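Local coordinates for protein Myo-inositol phosphohydrolase (Mitsuokella multacida, PDB 4WU3) that probably removes phosphate groups from myo-inositol hexakisphosphate (phytate) as a PTP-like phosphatase, and is seen here with bound inositol-(1,3,4,5)-tetrakisphosphate, at residues R54-Q59 and C96-E101; Q305-Y310 and T319-W324. The protein carries 2 engineered substitutions. All coordinates share one frame; numbering follows the deposited sequence.

Contact 1: residues R54-Q59 and C96-E101; sequences RADVNQ and CFSEKE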
ATOM      1  N   ARG A  54       8.276  11.005 -24.992  1.00 13.52           N
ATOM      2  CA  ARG A  54       7.550  11.823 -25.960  1.00 12.44           C
ATOM      3  C   ARG A  54       8.390  12.079 -27.210  1.00 11.87           C
ATOM      4  O   ARG A  54       9.456  12.689 -27.143  1.00  9.45           O
ATOM      5  CB  ARG A  54       7.170  13.181 -25.357  1.00 12.92           C
ATOM      6  CG  ARG A  54       6.391  13.125 -24.047  1.00 13.10           C
ATOM      7  CD  ARG A  54       5.056  12.436 -24.219  1.00 12.21           C
ATOM      8  NE  ARG A  54       4.163  13.249 -25.029  1.00 12.90           N
ATOM      9  CZ  ARG A  54       2.944  12.885 -25.397  1.00 12.65           C
ATOM     10  NH1 ARG A  54       2.449  11.718 -25.027  1.00 12.34           N
ATOM     11  NH2 ARG A  54       2.211  13.703 -26.130  1.00 15.22           N
ATOM     12  N   ALA A  55       7.890  11.606 -28.346  1.00 12.44           N
ATOM     13  CA  ALA A  55       8.457  11.945 -29.636  1.00 12.51           C
ATOM     14  C   ALA A  55       8.261  13.434 -29.818  1.00 12.93           C
ATOM     15  O   ALA A  55       7.290  13.991 -29.319  1.00 14.54           O
ATOM     16  CB  ALA A  55       7.756  11.166 -30.750  1.00 12.02           C
ATOM     17  N   ASP A  56       9.173  14.082 -30.530  1.00 13.36           N
ATOM     18  CA  ASP A  56       9.143  15.534 -30.657  1.00 13.93           C
ATOM     19  C   ASP A  56       8.179  15.994 -31.744  1.00 15.19           C
ATOM     20  O   ASP A  56       8.487  15.923 -32.930  1.00 14.57           O
ATOM     21  CB  ASP A  56      10.533  16.084 -30.951  1.00 13.20           C
ATOM     22  CG  ASP A  56      10.682  17.514 -30.511  1.00 13.89           C
ATOM     23  OD1 ASP A  56       9.755  18.026 -29.835  1.00 17.29           O
ATOM     24  OD2 ASP A  56      11.717  18.131 -30.825  1.00 16.23           O
ATOM     25  N   VAL A  57       7.023  16.492 -31.319  1.00 14.69           N
ATOM     26  CA  VAL A  57       5.933  16.813 -32.227  1.00 15.14           C
ATOM     27  C   VAL A  57       5.338  18.159 -31.850  1.00 16.60           C
ATOM     28  O   VAL A  57       5.176  18.448 -30.671  1.00 20.26           O
ATOM     29  CB  VAL A  57       4.828  15.757 -32.140  1.00 14.75           C
ATOM     30  CG1 VAL A  57       3.715  16.080 -33.114  1.00 14.55           C
ATOM     31  CG2 VAL A  57       5.387  14.372 -32.418  1.00 15.81           C
ATOM     32  N   ASN A  58       5.016  18.982 -32.845  1.00 17.84           N
ATOM     33  CA  ASN A  58       4.440  20.303 -32.582  1.00 18.79           C
ATOM     34  C   ASN A  58       2.970  20.206 -32.178  1.00 16.65           C
ATOM     35  O   ASN A  58       2.083  20.236 -33.018  1.00 17.46           O
ATOM     36  CB  ASN A  58       4.594  21.207 -33.800  1.00 21.47           C
ATOM     37  CG  ASN A  58       3.959  22.568 -33.601  1.00 26.95           C
ATOM     38  OD1 ASN A  58       3.758  23.016 -32.474  1.00 30.44           O
ATOM     39  ND2 ASN A  58       3.647  23.238 -34.702  1.00 33.62           N
ATOM     40  N   GLN A  59       2.719  20.089 -30.882  1.00 14.49           N
ATOM     41  CA  GLN A  59       1.359  19.905 -30.393  1.00 13.82           C
ATOM     42  C   GLN A  59       1.336  20.052 -28.878  1.00 13.83           C
ATOM     43  O   GLN A  59       2.375  19.950 -28.218  1.00 14.79           O
ATOM     44  CB  GLN A  59       0.854  18.512 -30.765  1.00 14.31           C
ATOM     45  CG  GLN A  59       1.591  17.403 -30.026  1.00 15.69           C
ATOM     46  CD  GLN A  59       1.122  16.011 -30.399  1.00 16.04           C
ATOM     47  OE1 GLN A  59       0.181  15.838 -31.171  1.00 14.53           O
ATOM     48  NE2 GLN A  59       1.796  15.000 -29.853  1.00 16.47           N
ATOM     49  N   CYS A  96       4.196  14.376 -19.423  1.00  8.96           N
ATOM     50  CA  CYS A  96       5.480  14.890 -19.783  1.00  9.51           C
ATOM     51  C   CYS A  96       5.400  15.345 -21.234  1.00  8.65           C
ATOM     52  O   CYS A  96       4.480  14.972 -21.956  1.00  8.64           O
ATOM     53  CB  CYS A  96       6.574  13.845 -19.556  1.00 10.68           C
ATOM     54  SG  CYS A  96       6.407  12.319 -20.487  1.00 12.75           S
ATOM     55  N   PHE A  97       6.359  16.172 -21.636  1.00  8.98           N
ATOM     56  CA  PHE A  97       6.341  16.842 -22.929  1.00  8.75           C
ATOM     57  C   PHE A  97       7.708  16.804 -23.618  1.00  9.60           C
ATOM     58  O   PHE A  97       8.766  16.870 -22.962  1.00  9.09           O
ATOM     59  CB  PHE A  97       5.885  18.310 -22.773  1.00  9.10           C
ATOM     60  CG  PHE A  97       6.482  19.027 -21.577  1.00  9.28           C
ATOM     61  CD1 PHE A  97       7.807  19.432 -21.577  1.00  9.22           C
ATOM     62  CD2 PHE A  97       5.705  19.304 -20.455  1.00  9.13           C
ATOM     63  CE1 PHE A  97       8.352  20.080 -20.480  1.00  9.54           C
ATOM     64  CE2 PHE A  97       6.241  19.965 -19.358  1.00  9.04           C
ATOM     65  CZ  PHE A  97       7.568  20.349 -19.369  1.00  9.06           C
ATOM     66  N   SER A  98       7.677  16.687 -24.946  1.00  9.56           N
ATOM     67  CA  SER A  98       8.854  16.925 -25.771  1.00  9.41           C
ATOM     68  C   SER A  98       9.123  18.423 -25.815  1.00  9.95           C
ATOM     69  O   SER A  98       8.346  19.231 -25.292  1.00  9.10           O
ATOM     70  CB  SER A  98       8.632  16.404 -27.196  1.00 10.42           C
ATOM     71  OG  SER A  98       7.836  17.306 -27.946  1.00 10.92           O
ATOM     72  N   GLU A  99      10.219  18.811 -26.446  1.00 10.43           N
ATOM     73  CA  GLU A  99      10.553  20.229 -26.533  1.00 11.65           C
ATOM     74  C   GLU A  99       9.509  21.018 -27.338  1.00 11.94           C
ATOM     75  O   GLU A  99       9.090  22.090 -26.930  1.00 11.88           O
ATOM     76  CB  GLU A  99      11.930  20.396 -27.161  1.00 12.59           C
ATOM     77  CG  GLU A  99      12.474  21.800 -27.064  1.00 14.35           C
ATOM     78  CD  GLU A  99      13.897  21.894 -27.582  1.00 16.05           C
ATOM     79  OE1 GLU A  99      14.236  21.132 -28.509  1.00 18.06           O
ATOM     80  OE2 GLU A  99      14.669  22.728 -27.075  1.00 16.63           O
ATOM     81  N   LYS A 100       9.095  20.494 -28.488  1.00 13.26           N
ATOM     82  CA  LYS A 100       8.047  21.151 -29.274  1.00 13.57           C
ATOM     83  C   LYS A 100       6.713  21.209 -28.522  1.00 13.29           C
ATOM     84  O   LYS A 100       5.925  22.141 -28.708  1.00 10.78           O
ATOM     85  CB  LYS A 100       7.856  20.458 -30.622  1.00 14.37           C
ATOM     86  CG  LYS A 100       9.029  20.627 -31.577  1.00 15.02           C
ATOM     87  CD  LYS A 100       8.728  20.040 -32.948  1.00 16.16           C
ATOM     88  CE  LYS A 100       9.987  19.937 -33.797  1.00 17.28           C
ATOM     89  NZ  LYS A 100      10.560  21.279 -34.044  1.00 18.40           N
ATOM     90  N   GLU A 101       6.444  20.222 -27.672  1.00 12.95           N
ATOM     91  CA  GLU A 101       5.209  20.268 -26.881  1.00 11.96           C
ATOM     92  C   GLU A 101       5.308  21.345 -25.802  1.00 11.36           C
ATOM     93  O   GLU A 101       4.328  22.025 -25.502  1.00 10.62           O
ATOM     94  CB  GLU A 101       4.880  18.897 -26.282  1.00 13.11           C
ATOM     95  CG  GLU A 101       4.488  17.869 -27.340  1.00 13.56           C
ATOM     96  CD  GLU A 101       4.388  16.454 -26.807  1.00 14.88           C
ATOM     97  OE1 GLU A 101       5.155  16.080 -25.884  1.00 13.33           O
ATOM     98  OE2 GLU A 101       3.539  15.705 -27.344  1.00 16.95           O
TER
HETATM   99  O   HOH W   1       4.833  13.292 -28.529  1.00 16.26           O
HETATM  100  O   HOH W   2      12.585  20.589 -30.741  1.00 23.31           O
HETATM  101  O   HOH W   3       5.463  23.839 -30.605  1.00 17.64           O
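Asp56 and Ser98 bring the two backbones within 5.1 Å (CA to CA), and from there the segment 54-59, the end of a strand and the loop after it, runs alongside the first turn of helix 99-108 in the same direction, the CA of Asn58 next to that of Lys100 and the CA of Gln59 next to that of Glu101. Ser98 is the N-cap: its OG accepts from Glu101 N, while Glu101 OE1 takes Ser98 N at 2.8 Å, which completes a capping box. Asp56 OD1 adds a second grip on the helix start, receiving Ser98 OG at 2.8 Å and Lys100 N at 2.9 Å, the latter on its syn lone pair. Arg54, bent at chi2 and chi3, turns its guanidinium edge to the Glu101 carboxylate, their planes 21° apart. Arg54 NE meets Glu101 OE1 at 3.1 Å, almost straight at 177°, and Arg54 NH2 meets Glu101 OE2 at 2.7 Å, a side-on, two-nitrogen salt bridge. Gln59 NE2 reaches the anti lone pair of Glu101 OE2 at 3.1 Å. With an alanine in place of Glu101, Arg54 would probably lose its carboxylate mate and Ser98 N its capping acceptor. Two donors on each oxygen, plus a water from Ala55 O to OE2, imply a buried carboxylate fixed in rotation and probably stabilised as the anion.

Contact 2: residues Q305-Y310 and T319-W324; sequences QHFYDY and TPYSVW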
ATOM      1  N   GLN A 305      -7.597  14.600   1.245  1.00  8.76           N
ATOM      2  CA  GLN A 305      -8.524  14.962   2.320  1.00  8.57           C
ATOM      3  C   GLN A 305      -7.757  15.657   3.439  1.00  7.42           C
ATOM      4  O   GLN A 305      -8.190  16.676   3.963  1.00  6.75           O
ATOM      5  CB  GLN A 305      -9.241  13.729   2.871  1.00  9.80           C
ATOM      6  CG  GLN A 305     -10.136  13.014   1.867  1.00 11.26           C
ATOM      7  CD  GLN A 305     -10.776  11.763   2.435  1.00 13.18           C
ATOM      8  OE1 GLN A 305     -10.367  10.647   2.135  1.00 14.10           O
ATOM      9  NE2 GLN A 305     -11.797  11.948   3.258  1.00 17.16           N
ATOM     10  N   HIS A 306      -6.614  15.106   3.809  1.00  6.95           N
ATOM     11  CA  HIS A 306      -5.843  15.680   4.909  1.00  7.62           C
ATOM     12  C   HIS A 306      -5.253  17.029   4.526  1.00  6.98           C
ATOM     13  O   HIS A 306      -5.228  17.941   5.348  1.00  7.64           O
ATOM     14  CB  HIS A 306      -4.722  14.741   5.353  1.00  7.66           C
ATOM     15  CG  HIS A 306      -5.205  13.414   5.840  1.00  8.15           C
ATOM     16  ND1 HIS A 306      -6.260  13.283   6.718  1.00  8.41           N
ATOM     17  CD2 HIS A 306      -4.773  12.159   5.579  1.00  8.67           C
ATOM     18  CE1 HIS A 306      -6.460  12.000   6.968  1.00  8.73           C
ATOM     19  NE2 HIS A 306      -5.571  11.298   6.289  1.00  8.62           N
ATOM     20  N   PHE A 307      -4.766  17.149   3.293  1.00  6.43           N
ATOM     21  CA  PHE A 307      -4.267  18.434   2.800  1.00  6.41           C
ATOM     22  C   PHE A 307      -5.378  19.489   2.792  1.00  6.94           C
ATOM     23  O   PHE A 307      -5.139  20.644   3.167  1.00  6.75           O
ATOM     24  CB  PHE A 307      -3.671  18.289   1.394  1.00  6.31           C
ATOM     25  CG  PHE A 307      -2.997  19.540   0.887  1.00  5.54           C
ATOM     26  CD1 PHE A 307      -1.708  19.860   1.281  1.00  5.43           C
ATOM     27  CD2 PHE A 307      -3.650  20.388   0.018  1.00  5.13           C
ATOM     28  CE1 PHE A 307      -1.091  21.011   0.814  1.00  5.23           C
ATOM     29  CE2 PHE A 307      -3.040  21.539  -0.440  1.00  5.11           C
ATOM     30  CZ  PHE A 307      -1.759  21.852  -0.046  1.00  4.86           C
ATOM     31  N   TYR A 308      -6.585  19.108   2.368  1.00  7.07           N
ATOM     32  CA  TYR A 308      -7.736  20.028   2.420  1.00  7.96           C
ATOM     33  C   TYR A 308      -7.966  20.567   3.833  1.00  8.26           C
ATOM     34  O   TYR A 308      -8.073  21.790   4.049  1.00  8.33           O
ATOM     35  CB  TYR A 308      -9.007  19.330   1.947  1.00  8.33           C
ATOM     36  CG  TYR A 308     -10.227  20.220   1.886  1.00  8.93           C
ATOM     37  CD1 TYR A 308     -10.479  21.004   0.769  1.00  9.10           C
ATOM     38  CD2 TYR A 308     -11.138  20.272   2.938  1.00  9.79           C
ATOM     39  CE1 TYR A 308     -11.595  21.810   0.695  1.00  9.30           C
ATOM     40  CE2 TYR A 308     -12.262  21.083   2.871  1.00  9.78           C
ATOM     41  CZ  TYR A 308     -12.487  21.844   1.740  1.00 10.17           C
ATOM     42  OH  TYR A 308     -13.600  22.663   1.654  1.00 10.97           O
ATOM     43  N   ASP A 309      -8.046  19.641   4.787  1.00  8.47           N
ATOM     44  CA  ASP A 309      -8.194  19.985   6.200  1.00  9.17           C
ATOM     45  C   ASP A 309      -7.072  20.905   6.685  1.00  9.06           C
ATOM     46  O   ASP A 309      -7.329  21.842   7.423  1.00  9.62           O
ATOM     47  CB  ASP A 309      -8.239  18.719   7.067  1.00  9.40           C
ATOM     48  CG  ASP A 309      -9.491  17.915   6.856  1.00  9.21           C
ATOM     49  OD1 ASP A 309     -10.420  18.444   6.244  1.00 11.50           O
ATOM     50  OD2 ASP A 309      -9.548  16.748   7.285  1.00 10.66           O
ATOM     51  N   TYR A 310      -5.839  20.629   6.271  1.00  8.97           N
ATOM     52  CA  TYR A 310      -4.690  21.427   6.680  1.00  9.69           C
ATOM     53  C   TYR A 310      -4.823  22.867   6.195  1.00 10.38           C
ATOM     54  O   TYR A 310      -4.617  23.813   6.958  1.00 11.11           O
ATOM     55  CB  TYR A 310      -3.393  20.838   6.132  1.00  9.38           C
ATOM     56  CG  TYR A 310      -2.251  21.820   6.145  1.00  9.63           C
ATOM     57  CD1 TYR A 310      -1.629  22.170   7.332  1.00  8.62           C
ATOM     58  CD2 TYR A 310      -1.791  22.400   4.964  1.00  9.82           C
ATOM     59  CE1 TYR A 310      -0.588  23.068   7.348  1.00  8.91           C
ATOM     60  CE2 TYR A 310      -0.742  23.297   4.975  1.00  9.70           C
ATOM     61  CZ  TYR A 310      -0.147  23.627   6.170  1.00  9.69           C
ATOM     62  OH  TYR A 310       0.885  24.539   6.189  1.00 10.50           O
ATOM     63  N   THR A 319       2.152  26.910  10.173  1.00 16.34           N
ATOM     64  CA  THR A 319       2.614  25.609  10.640  1.00 14.57           C
ATOM     65  C   THR A 319       2.854  24.730   9.424  1.00 12.62           C
ATOM     66  O   THR A 319       1.984  24.607   8.562  1.00 13.35           O
ATOM     67  CB  THR A 319       1.556  24.921  11.515  1.00 16.78           C
ATOM     68  OG1 THR A 319       1.180  25.773  12.600  1.00 18.74           O
ATOM     69  CG2 THR A 319       2.073  23.606  12.058  1.00 17.86           C
ATOM     70  N   PRO A 320       4.042  24.126   9.337  1.00 10.59           N
ATOM     71  CA  PRO A 320       4.324  23.250   8.203  1.00 10.08           C
ATOM     72  C   PRO A 320       3.342  22.080   8.154  1.00  9.70           C
ATOM     73  O   PRO A 320       2.834  21.661   9.200  1.00  9.05           O
ATOM     74  CB  PRO A 320       5.747  22.743   8.485  1.00 10.18           C
ATOM     75  CG  PRO A 320       6.340  23.736   9.433  1.00 10.60           C
ATOM     76  CD  PRO A 320       5.189  24.249  10.254  1.00 10.08           C
ATOM     77  N   TYR A 321       3.082  21.564   6.951  1.00  9.07           N
ATOM     78  CA  TYR A 321       2.128  20.479   6.776  1.00  8.75           C
ATOM     79  C   TYR A 321       2.552  19.250   7.575  1.00  9.14           C
ATOM     80  O   TYR A 321       1.731  18.625   8.250  1.00  9.38           O
ATOM     81  CB  TYR A 321       1.948  20.103   5.297  1.00  8.35           C
ATOM     82  CG  TYR A 321       1.102  18.869   5.157  1.00  8.08           C
ATOM     83  CD1 TYR A 321      -0.273  18.951   5.127  1.00  8.53           C
ATOM     84  CD2 TYR A 321       1.674  17.616   5.141  1.00  8.62           C
ATOM     85  CE1 TYR A 321      -1.059  17.812   5.044  1.00  8.79           C
ATOM     86  CE2 TYR A 321       0.896  16.471   5.057  1.00  9.19           C
ATOM     87  CZ  TYR A 321      -0.469  16.578   5.007  1.00  8.50           C
ATOM     88  OH  TYR A 321      -1.248  15.445   4.923  1.00  9.41           O
ATOM     89  N   SER A 322       3.834  18.911   7.499  1.00  9.40           N
ATOM     90  CA  SER A 322       4.367  17.753   8.219  1.00 10.02           C
ATOM     91  C   SER A 322       4.124  17.863   9.723  1.00  9.89           C
ATOM     92  O   SER A 322       3.834  16.863  10.380  1.00  8.85           O
ATOM     93  CB  SER A 322       5.865  17.602   7.945  1.00  9.80           C
ATOM     94  OG  SER A 322       6.551  18.797   8.277  1.00 10.99           O
ATOM     95  N   VAL A 323       4.230  19.082  10.256  1.00 10.34           N
ATOM     96  CA  VAL A 323       4.037  19.319  11.683  1.00 10.18           C
ATOM     97  C   VAL A 323       2.566  19.177  12.040  1.00 10.26           C
ATOM     98  O   VAL A 323       2.210  18.473  12.985  1.00 10.43           O
ATOM     99  CB  VAL A 323       4.583  20.702  12.119  1.00 10.73           C
ATOM    100  CG1 VAL A 323       4.306  20.955  13.592  1.00 10.84           C
ATOM    101  CG2 VAL A 323       6.080  20.786  11.870  1.00 11.84           C
ATOM    102  N   TRP A 324       1.706  19.835  11.275  1.00 10.19           N
ATOM    103  CA  TRP A 324       0.274  19.689  11.463  1.00  9.87           C
ATOM    104  C   TRP A 324      -0.135  18.213  11.347  1.00  9.82           C
ATOM    105  O   TRP A 324      -0.902  17.703  12.167  1.00  9.16           O
ATOM    106  CB  TRP A 324      -0.470  20.528  10.426  1.00  9.75           C
ATOM    107  CG  TRP A 324      -1.937  20.317  10.431  1.00  9.79           C
ATOM    108  CD1 TRP A 324      -2.869  21.027  11.140  1.00  9.99           C
ATOM    109  CD2 TRP A 324      -2.662  19.341   9.678  1.00  9.09           C
ATOM    110  NE1 TRP A 324      -4.130  20.542  10.876  1.00  9.51           N
ATOM    111  CE2 TRP A 324      -4.028  19.503   9.987  1.00  8.98           C
ATOM    112  CE3 TRP A 324      -2.288  18.334   8.785  1.00  9.19           C
ATOM    113  CZ2 TRP A 324      -5.013  18.703   9.429  1.00  8.85           C
ATOM    114  CZ3 TRP A 324      -3.263  17.539   8.239  1.00  8.87           C
ATOM    115  CH2 TRP A 324      -4.614  17.725   8.559  1.00  8.84           C
TER
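Tyr310 enters from helix 291-313 and meets Tyr321 of the next helix, 321-327, over one face of its ring and Trp324 at its edge. Its CB sits over the six-membered ring of Trp324, 3.8 Å from the centroid and almost straight above it, a CH-pi contact. With CG anti to the backbone N (chi1 162°), the ring is carried on toward residues 319-321. Tyr310 CG meets Tyr321 CD1 at 3.6 Å, and Tyr310 CD2 touches the same atom; this is the edge of Tyr321 on the face of Tyr310, a T-shaped pair with planes at 84°. Tyr310 CD1, at the ring's edge, lies 3.6 Å from Trp324 CG, over the face of the indole. The three rings form an aromatic cluster joining two consecutive helices of this PTP-like phosphatase across the short connection between them. Further out, Tyr321 CA stands over the Tyr310 ring, 4.1 Å from its centroid, and Tyr310 CE1 approaches Thr319 O at the ring's edge. At the tip, Tyr310 OH donates to Thr319 O at 2.6 Å, tilted 16° from the carbonyl plane, which ties the ring to the residue two places before the second helix. Beyond Tyr310, Trp324 CH2 lies 3.3 Å from His306 O, while Trp324 NE1 is hydrogen-bonded to Glu313 OE1. Asp309 CB touches the indole too, but its carboxylate is salt-bridged to Lys329 of the second subunit. Tyr321 also packs on helix 219-230, and Phe307 on helix 247-261.

Overall arrangement
The two contacts share no helix or strand: their centres are 36 Å apart, their nearest atoms about 21 Å, and contact 1 closes in the chain before contact 2 opens. Both are partly buried, but contact 1 includes four exposed residues among twelve, whereas contact 2 has none among eight. Contact 1 fastens the loop leaving strand 49-54 to the start of helix 99-108 with charges, capping bonds and bridging waters, and buries more surface, 532 against 363 Å². Contact 2 joins helices 291-313 and 321-327 chiefly through rings, with one hydrogen bond across. The second subunit reaches contact 2 at His306 and Asp309, but does not touch contact 1.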